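Local coordinates for protein putative thioesterase (Novosphingobium aromaticivorans, PDB 3CJY) that is a putative acyl-CoA thioesterase of the double-hotdog type, probably hydrolysing acyl-CoA thioesters, and binds calcium, at residues A[144-156]-A[162-174]. Residues are numbered along the deposited sequence; the frame is centred on the assembly and turned at random.
Sequences RYLEGIEVREAGG and GRTRLWLRRKDGA
Glu150 and Arg169 both send CG anti to the backbone nitrogen (chi1 near -175° in both), which lays the two chains side by side; a bend at chi3 of Arg169 then turns its guanidinium toward the carboxylate. Arg169 NH2 meets Glu150 OE1 at 2.7 Å on the syn side, and the oxygen lies near the guanidinium plane, although the two flat groups are turned 50° apart. The other oxygen, Glu150 OE2, takes Arg152 NH2 at 2.8 Å from above the carboxylate plane, and Arg152 also pairs with Asp128. A lysine in place of Glu150 would probably leave Arg152 and Arg169, whose NH2 atoms are 4.4 Å apart, without the anion between them. Beneath this network runs an antiparallel hairpin of the C-terminal hotdog domain, strand 149-153 against strand 163-170, with strand 220-230 continuing the sheet beyond the latter. Paired backbone bonds join Glu150 to Arg169 and Arg152 to Trp167. On the face opposite the salt bridges, Leu168 CD2 sits against both methyls of Val151, 3.6 Å from CG2, and Leu168 also touches Phe184 of helix 178-185. Toward the hairpin's loop, Ala154 CB approaches Trp167 CD1 at 3.5 Å, while the indole NE1 bonds to Pro125 O. At the other end the extended Lys171 chain runs alongside the Gly148 carbonyl, CB and CG against its oxygen, and NZ donates to Glu147 O at 2.9 Å.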
# COMPACT_ATOMS: atom_id res chain seq x y z
N ARG A 144 -16.46 -6.24 -20.40
CA ARG A 144 -16.30 -5.06 -21.25
C ARG A 144 -15.77 -3.80 -20.62
O ARG A 144 -15.87 -2.72 -21.21
CB ARG A 144 -17.64 -4.73 -21.89
CG ARG A 144 -18.36 -5.98 -22.43
CD ARG A 144 -19.58 -5.65 -23.26
NE ARG A 144 -19.17 -5.11 -24.55
N TYR A 145 -15.23 -3.92 -19.42
CA TYR A 145 -14.68 -2.71 -18.77
C TYR A 145 -13.64 -2.04 -19.65
O TYR A 145 -13.64 -0.81 -19.87
CB TYR A 145 -14.03 -3.05 -17.42
CG TYR A 145 -13.22 -1.89 -16.92
CD1 TYR A 145 -13.83 -0.78 -16.35
CD2 TYR A 145 -11.83 -1.87 -17.04
CE1 TYR A 145 -13.10 0.33 -15.95
CE2 TYR A 145 -11.10 -0.79 -16.62
CZ TYR A 145 -11.74 0.32 -16.09
OH TYR A 145 -11.01 1.40 -15.71
N LEU A 146 -12.69 -2.83 -20.13
CA LEU A 146 -11.59 -2.23 -20.89
C LEU A 146 -12.07 -1.50 -22.15
O LEU A 146 -11.39 -0.58 -22.65
CB LEU A 146 -10.49 -3.24 -21.25
CG LEU A 146 -9.53 -3.65 -20.14
CD1 LEU A 146 -8.53 -4.68 -20.71
CD2 LEU A 146 -8.79 -2.42 -19.50
N GLU A 147 -13.19 -1.94 -22.70
CA GLU A 147 -13.71 -1.34 -23.95
C GLU A 147 -14.05 0.12 -23.73
O GLU A 147 -14.09 0.92 -24.67
CB GLU A 147 -14.97 -2.06 -24.48
CG GLU A 147 -14.77 -3.50 -24.84
CD GLU A 147 -16.04 -4.21 -25.29
OE1 GLU A 147 -17.04 -3.54 -25.63
OE2 GLU A 147 -16.03 -5.47 -25.28
N GLY A 148 -14.31 0.46 -22.48
CA GLY A 148 -14.70 1.82 -22.14
C GLY A 148 -13.53 2.75 -21.85
O GLY A 148 -13.74 3.91 -21.51
N ILE A 149 -12.31 2.27 -22.05
CA ILE A 149 -11.15 3.08 -21.77
C ILE A 149 -10.30 3.21 -23.01
O ILE A 149 -10.03 2.23 -23.70
CB ILE A 149 -10.27 2.41 -20.67
CG1 ILE A 149 -11.11 2.05 -19.43
CG2 ILE A 149 -9.11 3.33 -20.32
CD1 ILE A 149 -11.81 3.26 -18.76
N GLU A 150 -9.92 4.45 -23.32
CA GLU A 150 -9.01 4.72 -24.41
C GLU A 150 -7.57 4.64 -23.87
O GLU A 150 -7.22 5.32 -22.90
CB GLU A 150 -9.31 6.08 -25.06
CG GLU A 150 -8.46 6.34 -26.31
CD GLU A 150 -8.83 7.63 -27.01
OE1 GLU A 150 -9.68 8.40 -26.47
OE2 GLU A 150 -8.25 7.86 -28.09
N VAL A 151 -6.76 3.78 -24.47
CA VAL A 151 -5.38 3.54 -23.99
C VAL A 151 -4.34 3.81 -25.03
O VAL A 151 -4.42 3.31 -26.16
CB VAL A 151 -5.24 2.05 -23.50
CG1 VAL A 151 -3.89 1.77 -22.89
CG2 VAL A 151 -6.36 1.64 -22.52
N ARG A 152 -3.37 4.62 -24.66
CA ARG A 152 -2.25 4.90 -25.53
C ARG A 152 -0.92 4.58 -24.85
O ARG A 152 -0.79 4.64 -23.62
CB ARG A 152 -2.29 6.34 -25.96
CG ARG A 152 -3.55 6.65 -26.76
CD ARG A 152 -3.57 8.09 -27.23
NE ARG A 152 -4.84 8.40 -27.91
CZ ARG A 152 -5.17 9.61 -28.31
NH1 ARG A 152 -4.33 10.61 -28.18
NH2 ARG A 152 -6.35 9.83 -28.86
N GLU A 153 0.06 4.24 -25.67
CA GLU A 153 1.41 3.89 -25.16
C GLU A 153 2.22 5.14 -24.88
O GLU A 153 2.52 5.89 -25.81
CB GLU A 153 2.18 3.08 -26.19
CG GLU A 153 1.57 1.79 -26.62
CD GLU A 153 1.62 0.68 -25.57
OE1 GLU A 153 2.32 0.87 -24.54
OE2 GLU A 153 0.98 -0.39 -25.79
N ALA A 154 2.63 5.35 -23.63
CA ALA A 154 3.39 6.55 -23.28
C ALA A 154 4.87 6.26 -23.01
O ALA A 154 5.64 7.18 -22.74
CB ALA A 154 2.77 7.22 -22.04
N GLY A 155 5.28 5.00 -23.10
CA GLY A 155 6.61 4.61 -22.65
C GLY A 155 7.78 4.83 -23.59
O GLY A 155 8.97 4.85 -23.17
N GLY A 156 7.47 5.00 -24.87
CA GLY A 156 8.51 5.22 -25.86
C GLY A 156 9.27 3.93 -26.14
O GLY A 156 9.00 2.88 -25.52
N GLY A 162 10.97 -3.17 -16.36
CA GLY A 162 9.89 -3.36 -15.39
C GLY A 162 8.80 -2.31 -15.42
O GLY A 162 7.80 -2.44 -14.75
N ARG A 163 9.02 -1.26 -16.18
CA ARG A 163 8.05 -0.17 -16.29
C ARG A 163 7.10 -0.27 -17.47
O ARG A 163 7.44 -0.77 -18.55
CB ARG A 163 8.75 1.19 -16.30
CG ARG A 163 9.65 1.49 -15.10
CD ARG A 163 10.19 2.87 -15.14
NE ARG A 163 11.02 3.17 -13.97
CZ ARG A 163 10.57 3.70 -12.83
NH1 ARG A 163 9.31 3.96 -12.64
NH2 ARG A 163 11.42 3.93 -11.82
N THR A 164 5.91 0.25 -17.22
CA THR A 164 4.84 0.41 -18.22
C THR A 164 4.18 1.76 -17.97
O THR A 164 3.76 2.06 -16.84
CB THR A 164 3.83 -0.73 -18.19
OG1 THR A 164 4.47 -1.96 -18.58
CG2 THR A 164 2.62 -0.44 -19.09
N ARG A 165 4.17 2.59 -19.00
CA ARG A 165 3.55 3.93 -18.95
C ARG A 165 2.50 4.07 -20.03
O ARG A 165 2.77 3.93 -21.21
CB ARG A 165 4.60 5.02 -19.06
CG ARG A 165 5.59 5.01 -17.95
CD ARG A 165 6.79 5.89 -18.16
NE ARG A 165 7.46 6.09 -16.88
CZ ARG A 165 8.75 6.27 -16.73
NH1 ARG A 165 9.54 6.23 -17.79
NH2 ARG A 165 9.24 6.47 -15.52
N LEU A 166 1.26 4.20 -19.58
CA LEU A 166 0.09 4.32 -20.45
C LEU A 166 -0.67 5.62 -20.21
O LEU A 166 -0.82 6.05 -19.06
CB LEU A 166 -0.86 3.14 -20.15
CG LEU A 166 -0.29 1.75 -20.27
CD1 LEU A 166 -1.41 0.76 -19.83
CD2 LEU A 166 0.09 1.46 -21.67
N TRP A 167 -1.17 6.22 -21.28
CA TRP A 167 -2.15 7.28 -21.18
C TRP A 167 -3.52 6.59 -21.19
O TRP A 167 -3.85 5.78 -22.08
CB TRP A 167 -2.08 8.29 -22.33
CG TRP A 167 -0.96 9.26 -22.26
CD1 TRP A 167 0.13 9.30 -23.07
CD2 TRP A 167 -0.82 10.34 -21.34
NE1 TRP A 167 0.93 10.35 -22.74
CE2 TRP A 167 0.40 11.00 -21.65
CE3 TRP A 167 -1.57 10.82 -20.29
CZ2 TRP A 167 0.83 12.14 -20.96
CZ3 TRP A 167 -1.13 11.95 -19.60
CH2 TRP A 167 0.04 12.59 -19.94
N LEU A 168 -4.34 6.92 -20.21
CA LEU A 168 -5.68 6.36 -20.06
C LEU A 168 -6.74 7.44 -20.02
O LEU A 168 -6.56 8.46 -19.41
CB LEU A 168 -5.81 5.54 -18.76
CG LEU A 168 -4.80 4.42 -18.57
CD1 LEU A 168 -5.01 3.83 -17.14
CD2 LEU A 168 -4.89 3.37 -19.67
N ARG A 169 -7.85 7.19 -20.69
CA ARG A 169 -8.93 8.15 -20.68
C ARG A 169 -10.26 7.42 -20.75
O ARG A 169 -10.47 6.58 -21.66
CB ARG A 169 -8.83 9.13 -21.85
CG ARG A 169 -9.94 10.19 -21.75
CD ARG A 169 -9.83 11.25 -22.81
NE ARG A 169 -9.91 10.77 -24.19
CZ ARG A 169 -9.73 11.58 -25.23
NH1 ARG A 169 -9.49 12.87 -25.02
NH2 ARG A 169 -9.78 11.14 -26.49
N ARG A 170 -11.13 7.73 -19.80
CA ARG A 170 -12.51 7.17 -19.82
C ARG A 170 -13.27 7.75 -21.01
O ARG A 170 -13.37 8.99 -21.19
CB ARG A 170 -13.27 7.45 -18.54
CG ARG A 170 -12.82 6.56 -17.40
CD ARG A 170 -13.41 6.91 -16.14
NE ARG A 170 -14.83 6.72 -16.17
CZ ARG A 170 -15.55 6.53 -15.07
NH1 ARG A 170 -14.96 6.47 -13.89
NH2 ARG A 170 -16.86 6.35 -15.17
N LYS A 171 -13.83 6.85 -21.80
CA LYS A 171 -14.61 7.27 -22.96
C LYS A 171 -15.89 7.99 -22.54
O LYS A 171 -16.47 8.73 -23.33
CB LYS A 171 -14.91 6.08 -23.89
CG LYS A 171 -13.64 5.55 -24.63
CD LYS A 171 -13.93 4.33 -25.51
CE LYS A 171 -12.67 3.61 -25.94
NZ LYS A 171 -13.03 2.46 -26.85
N ASP A 172 -16.34 7.74 -21.33
CA ASP A 172 -17.57 8.35 -20.83
C ASP A 172 -17.39 9.76 -20.26
O ASP A 172 -18.34 10.39 -19.78
CB ASP A 172 -18.29 7.43 -19.83
CG ASP A 172 -17.54 7.26 -18.55
OD1 ASP A 172 -16.50 7.92 -18.33
OD2 ASP A 172 -18.02 6.43 -17.75
N GLY A 173 -16.16 10.26 -20.35
CA GLY A 173 -15.82 11.63 -19.95
C GLY A 173 -15.94 11.97 -18.47
O GLY A 173 -15.98 13.16 -18.12
N ALA A 174 -16.02 10.96 -17.60
CA ALA A 174 -16.09 11.19 -16.16
C ALA A 174 -14.85 11.92 -15.65
O ALA A 174 -13.77 11.80 -16.21
CB ALA A 174 -16.28 9.90 -15.37
O HOH W 1 -15.73 5.02 -19.93
O HOH W 2 -11.64 8.85 -24.53
O HOH W 3 9.29 5.93 -20.58